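Local coordinates for protein probable FAD-dependent oxidoreductase PA4991 (Pseudomonas aeruginosa PAO1, PDB 5EZ7) that binds one FAD per monomer and probably works as an FAD-dependent oxidoreductase of the DAO family, with a physiological substrate that is still unknown, at residues S98-P106 / L138-A147; G87-R95 / L160-A168. All blocks are in the same frame, centred on the assembly; numbering follows the deposited sequence.

Contact 1: S98-P106 / L138-A147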
ATOM      1  N   SER A  98       8.021  -6.219  12.093  1.00 37.77           N
ATOM      2  CA  SER A  98       9.054  -5.672  12.954  1.00 38.56           C
ATOM      3  C   SER A  98       8.525  -4.452  13.630  1.00 40.65           C
ATOM      4  O   SER A  98       7.789  -3.655  13.043  1.00 40.47           O
ATOM      5  CB  SER A  98      10.281  -5.297  12.136  1.00 37.99           C
ATOM      6  OG  SER A  98      11.370  -4.899  12.947  1.00 38.32           O
ATOM      7  N   GLU A  99       8.914  -4.305  14.881  1.00 43.73           N
ATOM      8  CA  GLU A  99       8.502  -3.175  15.703  1.00 46.26           C
ATOM      9  C   GLU A  99       9.266  -1.912  15.332  1.00 45.98           C
ATOM     10  O   GLU A  99       8.961  -0.842  15.841  1.00 47.97           O
ATOM     11  CB  GLU A  99       8.795  -3.497  17.168  1.00 50.01           C
ATOM     12  CG  GLU A  99       8.047  -4.714  17.696  1.00 52.02           C
ATOM     13  CD  GLU A  99       6.948  -4.346  18.668  1.00 54.98           C
ATOM     14  OE1 GLU A  99       6.185  -3.398  18.376  1.00 57.59           O
ATOM     15  OE2 GLU A  99       6.865  -4.991  19.744  1.00 59.51           O
ATOM     16  N   ALA A 100      10.298  -2.062  14.502  1.00 44.25           N
ATOM     17  CA  ALA A 100      11.185  -0.992  14.136  1.00 43.46           C
ATOM     18  C   ALA A 100      11.784  -1.296  12.769  1.00 41.65           C
ATOM     19  O   ALA A 100      12.003  -2.453  12.401  1.00 40.76           O
ATOM     20  CB  ALA A 100      12.282  -0.861  15.160  1.00 45.19           C
ATOM     21  N   HIS A 101      11.989  -0.236  12.008  1.00 40.87           N
ATOM     22  CA  HIS A 101      12.772  -0.270  10.791  1.00 39.84           C
ATOM     23  C   HIS A 101      14.038   0.495  11.134  1.00 39.28           C
ATOM     24  O   HIS A 101      14.003   1.369  11.978  1.00 39.65           O
ATOM     25  CB  HIS A 101      12.000   0.392   9.663  1.00 39.25           C
ATOM     26  CG  HIS A 101      12.709   0.342   8.359  1.00 40.47           C
ATOM     27  ND1 HIS A 101      12.702  -0.778   7.555  1.00 39.96           N
ATOM     28  CD2 HIS A 101      13.472   1.261   7.719  1.00 42.62           C
ATOM     29  CE1 HIS A 101      13.417  -0.546   6.471  1.00 39.65           C
ATOM     30  NE2 HIS A 101      13.883   0.687   6.537  1.00 41.12           N
ATOM     31  N   TYR A 102      15.156   0.146  10.508  1.00 39.18           N
ATOM     32  CA  TYR A 102      16.493   0.688  10.898  1.00 40.85           C
ATOM     33  C   TYR A 102      17.194   1.406   9.742  1.00 40.85           C
ATOM     34  O   TYR A 102      16.860   1.168   8.564  1.00 38.70           O
ATOM     35  CB  TYR A 102      17.400  -0.437  11.403  1.00 40.93           C
ATOM     36  CG  TYR A 102      16.938  -1.058  12.702  1.00 42.52           C
ATOM     37  CD1 TYR A 102      15.833  -1.910  12.745  1.00 41.99           C
ATOM     38  CD2 TYR A 102      17.614  -0.808  13.897  1.00 45.11           C
ATOM     39  CE1 TYR A 102      15.400  -2.475  13.935  1.00 43.66           C
ATOM     40  CE2 TYR A 102      17.199  -1.381  15.092  1.00 46.78           C
ATOM     41  CZ  TYR A 102      16.103  -2.218  15.110  1.00 46.26           C
ATOM     42  OH  TYR A 102      15.703  -2.783  16.302  1.00 49.27           O
ATOM     43  N   LEU A 103      18.110   2.318  10.090  1.00 43.18           N
ATOM     44  CA  LEU A 103      19.093   2.868   9.144  1.00 44.41           C
ATOM     45  C   LEU A 103      20.386   2.164   9.442  1.00 46.71           C
ATOM     46  O   LEU A 103      20.670   1.833  10.589  1.00 48.70           O
ATOM     47  CB  LEU A 103      19.324   4.387   9.279  1.00 45.47           C
ATOM     48  CG  LEU A 103      18.140   5.336   9.260  1.00 45.42           C
ATOM     49  CD1 LEU A 103      18.603   6.779   9.422  1.00 47.13           C
ATOM     50  CD2 LEU A 103      17.294   5.168   7.996  1.00 44.07           C
ATOM     51  N   TRP A 104      21.187   2.016   8.408  1.00 48.24           N
ATOM     52  CA  TRP A 104      22.349   1.147   8.417  1.00 51.61           C
ATOM     53  C   TRP A 104      23.451   1.836   7.609  1.00 55.49           C
ATOM     54  O   TRP A 104      23.323   2.016   6.399  1.00 53.10           O
ATOM     55  CB  TRP A 104      21.892  -0.190   7.854  1.00 49.25           C
ATOM     56  CG  TRP A 104      22.895  -1.181   7.486  1.00 48.97           C
ATOM     57  CD1 TRP A 104      24.178  -1.313   7.946  1.00 49.59           C
ATOM     58  CD2 TRP A 104      22.669  -2.266   6.584  1.00 47.18           C
ATOM     59  NE1 TRP A 104      24.764  -2.403   7.347  1.00 49.27           N
ATOM     60  CE2 TRP A 104      23.846  -3.012   6.524  1.00 47.05           C
ATOM     61  CE3 TRP A 104      21.582  -2.651   5.788  1.00 46.67           C
ATOM     62  CZ2 TRP A 104      23.969  -4.121   5.711  1.00 46.50           C
ATOM     63  CZ3 TRP A 104      21.706  -3.761   4.977  1.00 45.76           C
ATOM     64  CH2 TRP A 104      22.888  -4.480   4.945  1.00 45.51           C
ATOM     65  N   SER A 105      24.500   2.255   8.323  1.00 63.34           N
ATOM     66  CA  SER A 105      25.531   3.180   7.821  1.00 70.04           C
ATOM     67  C   SER A 105      26.899   2.492   7.840  1.00 76.12           C
ATOM     68  O   SER A 105      27.042   1.435   8.472  1.00 75.19           O
ATOM     69  CB  SER A 105      25.580   4.454   8.693  1.00 72.91           C
ATOM     70  OG  SER A 105      24.599   5.417   8.306  1.00 71.17           O
ATOM     71  N   PRO A 106      27.902   3.068   7.128  1.00 83.09           N
ATOM     72  CA  PRO A 106      29.265   2.538   7.252  1.00 86.45           C
ATOM     73  C   PRO A 106      30.173   3.471   8.071  1.00 87.84           C
ATOM     74  O   PRO A 106      29.674   4.305   8.835  1.00 87.37           O
ATOM     75  CB  PRO A 106      29.726   2.439   5.784  1.00 86.21           C
ATOM     76  CG  PRO A 106      28.815   3.373   5.007  1.00 85.09           C
ATOM     77  CD  PRO A 106      27.834   3.993   5.979  1.00 84.31           C
ATOM     78  N   LEU A 138      22.439  -8.360  11.727  1.00 42.30           N
ATOM     79  CA  LEU A 138      23.606  -7.518  11.989  1.00 43.80           C
ATOM     80  C   LEU A 138      24.313  -7.801  13.337  1.00 46.19           C
ATOM     81  O   LEU A 138      25.165  -7.014  13.765  1.00 46.58           O
ATOM     82  CB  LEU A 138      23.150  -6.059  11.951  1.00 43.39           C
ATOM     83  CG  LEU A 138      22.487  -5.555  10.686  1.00 40.84           C
ATOM     84  CD1 LEU A 138      22.098  -4.122  10.900  1.00 41.12           C
ATOM     85  CD2 LEU A 138      23.431  -5.647   9.505  1.00 40.70           C
ATOM     86  N   ARG A 139      23.960  -8.906  13.996  1.00 47.70           N
ATOM     87  CA  ARG A 139      24.585  -9.266  15.271  1.00 51.39           C
ATOM     88  C   ARG A 139      25.981  -9.810  15.133  1.00 52.46           C
ATOM     89  O   ARG A 139      26.723  -9.765  16.084  1.00 56.49           O
ATOM     90  CB  ARG A 139      23.715 -10.224  16.089  1.00 52.76           C
ATOM     91  CG  ARG A 139      22.754  -9.488  17.012  1.00 54.72           C
ATOM     92  CD  ARG A 139      21.603 -10.363  17.479  1.00 56.13           C
ATOM     93  NE  ARG A 139      20.423  -9.554  17.799  1.00 57.58           N
ATOM     94  CZ  ARG A 139      19.188 -10.021  17.964  1.00 58.16           C
ATOM     95  NH1 ARG A 139      18.913 -11.313  17.838  1.00 59.11           N
ATOM     96  NH2 ARG A 139      18.203  -9.176  18.249  1.00 58.95           N
ATOM     97  N   ASP A 140      26.336 -10.294  13.954  1.00 52.16           N
ATOM     98  CA  ASP A 140      27.667 -10.835  13.661  1.00 53.97           C
ATOM     99  C   ASP A 140      28.829  -9.914  14.069  1.00 57.24           C
ATOM    100  O   ASP A 140      28.697  -8.686  14.050  1.00 57.95           O
ATOM    101  CB  ASP A 140      27.780 -11.148  12.155  1.00 51.96           C
ATOM    102  CG  ASP A 140      28.907 -12.127  11.840  1.00 52.62           C
ATOM    103  OD1 ASP A 140      28.666 -13.348  11.993  1.00 52.45           O
ATOM    104  OD2 ASP A 140      30.013 -11.671  11.463  1.00 51.19           O
ATOM    105  N   LYS A 141      29.965 -10.520  14.407  1.00 60.04           N
ATOM    106  CA  LYS A 141      31.178  -9.787  14.814  1.00 63.98           C
ATOM    107  C   LYS A 141      31.826  -9.031  13.650  1.00 64.38           C
ATOM    108  O   LYS A 141      32.522  -8.031  13.858  1.00 66.02           O
ATOM    109  CB  LYS A 141      32.215 -10.752  15.407  1.00 67.35           C
ATOM    110  CG  LYS A 141      31.674 -11.657  16.503  1.00 68.92           C
ATOM    111  CD  LYS A 141      32.761 -12.138  17.452  1.00 72.88           C
ATOM    112  CE  LYS A 141      33.117 -11.078  18.494  1.00 75.84           C
ATOM    113  NZ  LYS A 141      32.037 -10.829  19.490  1.00 76.14           N
ATOM    114  N   GLY A 142      31.624  -9.549  12.433  1.00 64.75           N
ATOM    115  CA  GLY A 142      31.974  -8.871  11.180  1.00 63.59           C
ATOM    116  C   GLY A 142      31.183  -7.602  10.889  1.00 63.52           C
ATOM    117  O   GLY A 142      31.581  -6.821  10.025  1.00 62.67           O
ATOM    118  N   PHE A 143      30.062  -7.382  11.583  1.00 63.45           N
ATOM    119  CA  PHE A 143      29.351  -6.134  11.430  1.00 63.69           C
ATOM    120  C   PHE A 143      30.167  -4.965  11.916  1.00 68.02           C
ATOM    121  O   PHE A 143      30.376  -4.804  13.118  1.00 70.45           O
ATOM    122  CB  PHE A 143      28.028  -6.089  12.173  1.00 62.38           C
ATOM    123  CG  PHE A 143      27.283  -4.801  11.951  1.00 61.52           C
ATOM    124  CD1 PHE A 143      27.049  -4.333  10.638  1.00 59.71           C
ATOM    125  CD2 PHE A 143      26.832  -4.040  13.016  1.00 62.00           C
ATOM    126  CE1 PHE A 143      26.373  -3.147  10.407  1.00 58.18           C
ATOM    127  CE2 PHE A 143      26.135  -2.856  12.785  1.00 61.68           C
ATOM    128  CZ  PHE A 143      25.908  -2.411  11.481  1.00 59.68           C
ATOM    129  N   LYS A 144      30.598  -4.147  10.963  1.00 71.03           N
ATOM    130  CA  LYS A 144      31.306  -2.906  11.221  1.00 75.16           C
ATOM    131  C   LYS A 144      30.328  -1.833  10.805  1.00 75.80           C
ATOM    132  O   LYS A 144      29.361  -2.109  10.086  1.00 74.23           O
ATOM    133  CB  LYS A 144      32.588  -2.852  10.385  1.00 78.01           C
ATOM    134  CG  LYS A 144      33.472  -4.099  10.547  1.00 80.08           C
ATOM    135  CD  LYS A 144      34.667  -4.155   9.591  1.00 80.42           C
ATOM    136  CE  LYS A 144      35.832  -3.274  10.027  1.00 82.03           C
ATOM    137  NZ  LYS A 144      36.191  -3.423  11.464  1.00 83.12           N
ATOM    138  N   GLY A 145      30.549  -0.612  11.264  1.00 77.79           N
ATOM    139  CA  GLY A 145      29.575   0.448  11.032  1.00 76.13           C
ATOM    140  C   GLY A 145      28.490   0.391  12.090  1.00 74.99           C
ATOM    141  O   GLY A 145      28.630  -0.296  13.111  1.00 75.21           O
ATOM    142  N   LYS A 146      27.398   1.108  11.833  1.00 72.10           N
ATOM    143  CA  LYS A 146      26.432   1.402  12.875  1.00 69.90           C
ATOM    144  C   LYS A 146      25.016   1.443  12.387  1.00 65.49           C
ATOM    145  O   LYS A 146      24.737   1.861  11.260  1.00 65.40           O
ATOM    146  CB  LYS A 146      26.775   2.718  13.567  1.00 73.64           C
ATOM    147  CG  LYS A 146      27.657   3.691  12.789  1.00 75.01           C
ATOM    148  CD  LYS A 146      28.129   4.822  13.690  1.00 77.58           C
ATOM    149  CE  LYS A 146      29.099   4.318  14.753  1.00 79.23           C
ATOM    150  NZ  LYS A 146      29.859   5.431  15.360  1.00 82.27           N
ATOM    151  N   ALA A 147      24.117   1.014  13.262  1.00 62.19           N
ATOM    152  CA  ALA A 147      22.707   0.945  12.940  1.00 58.35           C
ATOM    153  C   ALA A 147      21.917   1.802  13.910  1.00 57.09           C
ATOM    154  O   ALA A 147      22.270   1.886  15.098  1.00 57.88           O
ATOM    155  CB  ALA A 147      22.225  -0.500  12.969  1.00 57.02           C
TER
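Trp104 leans across to Leu138 and Phe143 where strands 102-105 and 146-149 run antiparallel near one margin of the large mixed beta-sheet of this DAO-family flavoenzyme. The indole packs against the loop that leads into the second strand. From one face Leu138 sets its CD2 methyl over the rim of the ring system, 4.0 Å from Trp104 CE2. Phe143 approaches differently: its CE1 lies 3.5 Å from Trp104 NE1, with the indole nitrogen near the plane of the phenyl ring. The two ring planes are turned by 57° against each other, an oblique pairing. Both aromatic side chains have CG anti to the backbone N (chi1 168° for Trp104, -178° for Phe143), which turns each ring toward the other segment. Leu138 also lies over the phenyl ring, its CB 4.2 Å above the ring plane and over its centre. The loop carrying these groups turns back through a type I beta turn from Asp140 to Phe143, where Asp140 OD2 accepts from Gly142 N in an Asx turn. Ala244 and Cys246 of the neighbouring strand 244-246 touch Trp104, and a bound mercury ion lies about 4 Å from its side chain. On the strands themselves, Trp104 and Ala147 form a non-hydrogen-bonded pair, the methyl of Ala147 pointing to the same face of the sheet as the indole. Ser105 N donates to Lys146 O at 3.0 Å in a nearly straight bond, while the return bond from Lys146 N to Ser105 O is weak; Ala147 CA approaches Leu103 O at 3.2 Å in a CA-H...O contact.

Contact 2: G87-R95 / L160-A168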
ATOM      1  N   GLY A  87      -6.811   3.909  18.493  1.00 48.45           N
ATOM      2  CA  GLY A  87      -6.446   4.389  17.165  1.00 45.74           C
ATOM      3  C   GLY A  87      -7.663   4.776  16.347  1.00 43.59           C
ATOM      4  O   GLY A  87      -8.782   4.486  16.732  1.00 43.13           O
ATOM      5  N   GLU A  88      -7.434   5.401  15.200  1.00 42.84           N
ATOM      6  CA  GLU A  88      -8.536   5.759  14.276  1.00 43.86           C
ATOM      7  C   GLU A  88      -9.217   4.549  13.564  1.00 41.89           C
ATOM      8  O   GLU A  88     -10.314   4.702  13.025  1.00 41.04           O
ATOM      9  CB  GLU A  88      -8.063   6.762  13.227  1.00 43.79           C
ATOM     10  CG  GLU A  88      -7.162   6.126  12.179  1.00 44.05           C
ATOM     11  CD  GLU A  88      -6.353   7.155  11.410  1.00 46.02           C
ATOM     12  OE1 GLU A  88      -6.592   7.300  10.174  1.00 45.03           O
ATOM     13  OE2 GLU A  88      -5.486   7.830  12.053  1.00 47.40           O
ATOM     14  N   LEU A  89      -8.555   3.383  13.542  1.00 39.98           N
ATOM     15  CA  LEU A  89      -9.178   2.107  13.155  1.00 38.10           C
ATOM     16  C   LEU A  89      -8.819   1.006  14.160  1.00 39.58           C
ATOM     17  O   LEU A  89      -7.779   1.067  14.828  1.00 40.64           O
ATOM     18  CB  LEU A  89      -8.726   1.679  11.764  1.00 35.79           C
ATOM     19  CG  LEU A  89      -9.215   2.486  10.547  1.00 34.17           C
ATOM     20  CD1 LEU A  89      -8.613   1.871   9.283  1.00 32.00           C
ATOM     21  CD2 LEU A  89     -10.746   2.560  10.433  1.00 33.58           C
ATOM     22  N   ASP A  90      -9.691   0.009  14.284  1.00 39.43           N
ATOM     23  CA  ASP A  90      -9.381  -1.172  15.067  1.00 39.96           C
ATOM     24  C   ASP A  90      -8.560  -2.182  14.263  1.00 38.43           C
ATOM     25  O   ASP A  90      -9.108  -3.066  13.629  1.00 37.58           O
ATOM     26  CB  ASP A  90     -10.654  -1.844  15.570  1.00 41.41           C
ATOM     27  CG  ASP A  90     -10.374  -2.853  16.635  1.00 43.71           C
ATOM     28  OD1 ASP A  90      -9.198  -3.161  16.924  1.00 45.21           O
ATOM     29  OD2 ASP A  90     -11.333  -3.348  17.232  1.00 47.28           O
ATOM     30  N   LEU A  91      -7.243  -2.059  14.327  1.00 38.40           N
ATOM     31  CA  LEU A  91      -6.340  -3.046  13.769  1.00 37.00           C
ATOM     32  C   LEU A  91      -5.712  -3.866  14.881  1.00 38.73           C
ATOM     33  O   LEU A  91      -4.572  -4.285  14.754  1.00 37.33           O
ATOM     34  CB  LEU A  91      -5.240  -2.357  12.945  1.00 35.41           C
ATOM     35  CG  LEU A  91      -5.655  -1.387  11.832  1.00 34.57           C
ATOM     36  CD1 LEU A  91      -4.452  -0.935  11.036  1.00 33.48           C
ATOM     37  CD2 LEU A  91      -6.719  -1.941  10.896  1.00 34.01           C
ATOM     38  N   ARG A  92      -6.426  -4.109  15.973  1.00 41.36           N
ATOM     39  CA  ARG A  92      -5.827  -4.930  17.026  1.00 44.07           C
ATOM     40  C   ARG A  92      -5.593  -6.360  16.529  1.00 42.93           C
ATOM     41  O   ARG A  92      -6.443  -6.937  15.859  1.00 40.45           O
ATOM     42  CB  ARG A  92      -6.684  -4.934  18.274  1.00 47.27           C
ATOM     43  CG  ARG A  92      -6.467  -3.691  19.128  1.00 49.14           C
ATOM     44  CD  ARG A  92      -7.484  -3.588  20.235  1.00 51.84           C
ATOM     45  NE  ARG A  92      -8.840  -3.723  19.704  1.00 51.68           N
ATOM     46  CZ  ARG A  92      -9.950  -3.529  20.407  1.00 55.12           C
ATOM     47  NH1 ARG A  92     -11.123  -3.691  19.806  1.00 56.30           N
ATOM     48  NH2 ARG A  92      -9.920  -3.142  21.684  1.00 56.77           N
ATOM     49  N   GLY A  93      -4.413  -6.893  16.832  1.00 43.92           N
ATOM     50  CA  GLY A  93      -4.019  -8.246  16.384  1.00 43.61           C
ATOM     51  C   GLY A  93      -3.555  -8.368  14.927  1.00 41.07           C
ATOM     52  O   GLY A  93      -3.382  -9.479  14.399  1.00 41.66           O
ATOM     53  N   VAL A  94      -3.338  -7.239  14.269  1.00 38.31           N
ATOM     54  CA  VAL A  94      -2.624  -7.238  13.011  1.00 36.34           C
ATOM     55  C   VAL A  94      -1.139  -7.492  13.316  1.00 37.34           C
ATOM     56  O   VAL A  94      -0.563  -6.944  14.254  1.00 36.66           O
ATOM     57  CB  VAL A  94      -2.864  -5.929  12.230  1.00 34.96           C
ATOM     58  CG1 VAL A  94      -2.027  -5.883  10.955  1.00 33.73           C
ATOM     59  CG2 VAL A  94      -4.354  -5.796  11.892  1.00 34.02           C
ATOM     60  N   ARG A  95      -0.550  -8.359  12.510  1.00 38.59           N
ATOM     61  CA  ARG A  95       0.828  -8.748  12.635  1.00 40.32           C
ATOM     62  C   ARG A  95       1.738  -7.631  12.148  1.00 37.76           C
ATOM     63  O   ARG A  95       1.572  -7.125  11.036  1.00 35.50           O
ATOM     64  CB  ARG A  95       1.101  -9.991  11.792  1.00 45.20           C
ATOM     65  CG  ARG A  95       0.962 -11.356  12.478  1.00 51.66           C
ATOM     66  CD  ARG A  95       1.547 -12.471  11.563  1.00 56.85           C
ATOM     67  NE  ARG A  95       3.019 -12.406  11.451  1.00 62.21           N
ATOM     68  CZ  ARG A  95       3.814 -13.282  10.798  1.00 70.29           C
ATOM     69  NH1 ARG A  95       5.144 -13.106  10.807  1.00 71.06           N
ATOM     70  NH2 ARG A  95       3.315 -14.332  10.127  1.00 70.44           N
ATOM     71  N   LEU A 160      -2.722  -7.134   7.216  1.00 29.62           N
ATOM     72  CA  LEU A 160      -3.360  -5.813   7.307  1.00 29.35           C
ATOM     73  C   LEU A 160      -4.620  -5.722   6.455  1.00 29.12           C
ATOM     74  O   LEU A 160      -5.686  -5.209   6.885  1.00 27.66           O
ATOM     75  CB  LEU A 160      -2.385  -4.733   6.885  1.00 28.78           C
ATOM     76  CG  LEU A 160      -2.957  -3.325   6.714  1.00 29.31           C
ATOM     77  CD1 LEU A 160      -3.589  -2.765   8.000  1.00 30.00           C
ATOM     78  CD2 LEU A 160      -1.839  -2.446   6.207  1.00 29.11           C
ATOM     79  N   ILE A 161      -4.465  -6.229   5.239  1.00 28.16           N
ATOM     80  CA  ILE A 161      -5.532  -6.277   4.244  1.00 27.78           C
ATOM     81  C   ILE A 161      -6.660  -7.155   4.629  1.00 27.64           C
ATOM     82  O   ILE A 161      -7.799  -6.776   4.386  1.00 26.05           O
ATOM     83  CB  ILE A 161      -4.947  -6.718   2.886  1.00 27.27           C
ATOM     84  CG1 ILE A 161      -4.309  -5.496   2.273  1.00 27.70           C
ATOM     85  CG2 ILE A 161      -5.985  -7.254   1.919  1.00 27.20           C
ATOM     86  CD1 ILE A 161      -3.078  -5.880   1.572  1.00 30.64           C
ATOM     87  N   ARG A 162      -6.329  -8.314   5.203  1.00 28.74           N
ATOM     88  CA  ARG A 162      -7.325  -9.246   5.769  1.00 31.87           C
ATOM     89  C   ARG A 162      -8.220  -8.524   6.808  1.00 31.06           C
ATOM     90  O   ARG A 162      -9.420  -8.589   6.742  1.00 30.73           O
ATOM     91  CB  ARG A 162      -6.653 -10.506   6.382  1.00 34.95           C
ATOM     92  CG  ARG A 162      -7.551 -11.233   7.411  1.00 39.66           C
ATOM     93  CD  ARG A 162      -6.833 -11.981   8.519  1.00 43.77           C
ATOM     94  NE  ARG A 162      -5.982 -11.143   9.367  1.00 46.30           N
ATOM     95  CZ  ARG A 162      -6.359 -10.462  10.457  1.00 48.15           C
ATOM     96  NH1 ARG A 162      -7.641 -10.469  10.896  1.00 48.65           N
ATOM     97  NH2 ARG A 162      -5.427  -9.747  11.110  1.00 47.50           N
ATOM     98  N   ARG A 163      -7.605  -7.818   7.745  1.00 31.75           N
ATOM     99  CA  ARG A 163      -8.337  -7.044   8.765  1.00 32.94           C
ATOM    100  C   ARG A 163      -9.190  -5.902   8.208  1.00 31.16           C
ATOM    101  O   ARG A 163     -10.333  -5.712   8.610  1.00 30.95           O
ATOM    102  CB  ARG A 163      -7.354  -6.469   9.787  1.00 34.28           C
ATOM    103  CG  ARG A 163      -7.995  -5.786  10.999  1.00 37.93           C
ATOM    104  CD  ARG A 163      -9.111  -6.608  11.645  1.00 40.23           C
ATOM    105  NE  ARG A 163      -9.714  -5.871  12.746  1.00 44.00           N
ATOM    106  CZ  ARG A 163     -10.857  -6.192  13.373  1.00 46.79           C
ATOM    107  NH1 ARG A 163     -11.576  -7.258  13.006  1.00 47.92           N
ATOM    108  NH2 ARG A 163     -11.290  -5.431  14.380  1.00 47.70           N
ATOM    109  N   LEU A 164      -8.646  -5.150   7.262  1.00 30.19           N
ATOM    110  CA  LEU A 164      -9.431  -4.105   6.627  1.00 29.87           C
ATOM    111  C   LEU A 164     -10.587  -4.685   5.842  1.00 30.01           C
ATOM    112  O   LEU A 164     -11.625  -4.041   5.738  1.00 30.69           O
ATOM    113  CB  LEU A 164      -8.596  -3.222   5.729  1.00 29.25           C
ATOM    114  CG  LEU A 164      -7.504  -2.408   6.408  1.00 30.68           C
ATOM    115  CD1 LEU A 164      -6.567  -1.825   5.379  1.00 31.30           C
ATOM    116  CD2 LEU A 164      -8.052  -1.258   7.215  1.00 32.61           C
ATOM    117  N   ALA A 165     -10.431  -5.893   5.312  1.00 29.97           N
ATOM    118  CA  ALA A 165     -11.532  -6.555   4.642  1.00 30.61           C
ATOM    119  C   ALA A 165     -12.566  -7.013   5.634  1.00 32.05           C
ATOM    120  O   ALA A 165     -13.731  -6.937   5.337  1.00 32.30           O
ATOM    121  CB  ALA A 165     -11.038  -7.723   3.824  1.00 31.97           C
ATOM    122  N   GLU A 166     -12.161  -7.494   6.808  1.00 33.46           N
ATOM    123  CA  GLU A 166     -13.114  -7.772   7.890  1.00 34.83           C
ATOM    124  C   GLU A 166     -13.911  -6.522   8.273  1.00 33.74           C
ATOM    125  O   GLU A 166     -15.146  -6.555   8.384  1.00 32.80           O
ATOM    126  CB  GLU A 166     -12.398  -8.329   9.135  1.00 38.73           C
ATOM    127  CG  GLU A 166     -12.152  -9.842   9.079  1.00 43.27           C
ATOM    128  CD  GLU A 166     -11.076 -10.377  10.032  1.00 48.25           C
ATOM    129  OE1 GLU A 166     -10.497  -9.602  10.849  1.00 50.82           O
ATOM    130  OE2 GLU A 166     -10.792 -11.607   9.944  1.00 52.47           O
ATOM    131  N   LEU A 167     -13.200  -5.412   8.467  1.00 31.97           N
ATOM    132  CA  LEU A 167     -13.847  -4.109   8.802  1.00 31.07           C
ATOM    133  C   LEU A 167     -14.793  -3.580   7.731  1.00 30.12           C
ATOM    134  O   LEU A 167     -15.632  -2.745   8.023  1.00 29.24           O
ATOM    135  CB  LEU A 167     -12.786  -3.041   9.108  1.00 29.70           C
ATOM    136  CG  LEU A 167     -12.010  -3.293  10.401  1.00 30.26           C
ATOM    137  CD1 LEU A 167     -10.877  -2.300  10.529  1.00 29.83           C
ATOM    138  CD2 LEU A 167     -12.908  -3.228  11.615  1.00 31.33           C
ATOM    139  N   ALA A 168     -14.625  -4.061   6.490  1.00 29.58           N
ATOM    140  CA  ALA A 168     -15.508  -3.738   5.383  1.00 28.82           C
ATOM    141  C   ALA A 168     -16.847  -4.353   5.551  1.00 30.15           C
ATOM    142  O   ALA A 168     -17.800  -3.855   4.973  1.00 29.15           O
ATOM    143  CB  ALA A 168     -14.932  -4.215   4.066  1.00 27.68           C
TER
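Leu91 pushes its two methyls in different directions against helix 157-168, a helix packed beside the Rossmann-like FAD-binding core, while the irregular loop 87-95 wraps along that helix through a type II beta turn from Leu91 to Val94. Leu91 CD1 meets Leu160 CD1 at 3.6 Å. The other branch, CD2, enters the hollow bordered by Leu164 CD2, Leu167 CD1 and the aliphatic start of Arg163. Leu89 crosses Leu164 at about a right angle and adds its CD1 to the same patch, 3.8 Å from Leu164 CD2. At the other end of the turn Val94 straddles the helix surface: CG1 rests by the backbone of Leu160, whereas CG2 fits against CB and CG of Arg163, 3.7 Å from CB. Trp21 and Ala24 of helix 17-28 also touch Leu89, and Leu160 reaches Ile17 and Trp79, so the leucine cluster is shared between helices close to the FAD site.

Over this apolar layer arches Arg163. Its CB already points to the loop, and a bend at chi2 (48°) carries the guanidinium alongside it to Asp90, where NE donates to Asp90 O at 3.0 Å, the acceptor lying close to the guanidinium plane. Leu167 CD2 covers one face of that group near its rim. The Asp90 carboxylate stands almost perpendicular to the guanidinium, the planes 88° apart, and makes a long salt bridge to it. Arg92 grips the same carboxylate side-on, so two arginines would probably stabilise its negative charge. Backbone N and NE of Arg92 reach Asp90 OD1 from opposite faces of its plane, and Arg92 NH1 meets Asp90 OD2 at 2.6 Å.

Overall arrangement
The two contacts lie about 31 Å apart, centre to centre, and do not touch, yet they are consecutive in the chain: loop 87-95 of contact 2 runs into segment 98-106 of contact 1, the chain returns through 138-147, and helix 157-168 then closes contact 2. Contact 1 is therefore enclosed in sequence by contact 2. In space, contact 1 belongs to the eight-stranded mixed sheet, towards its 127-129 margin and about 26 Å from the centre of the chain, whereas contact 2 sits about 14 Å from it, beside the FAD site. The excursion thus leaves the cofactor region, contributes strands to the distant sheet and comes back to the helix that loop 87-95 packs against.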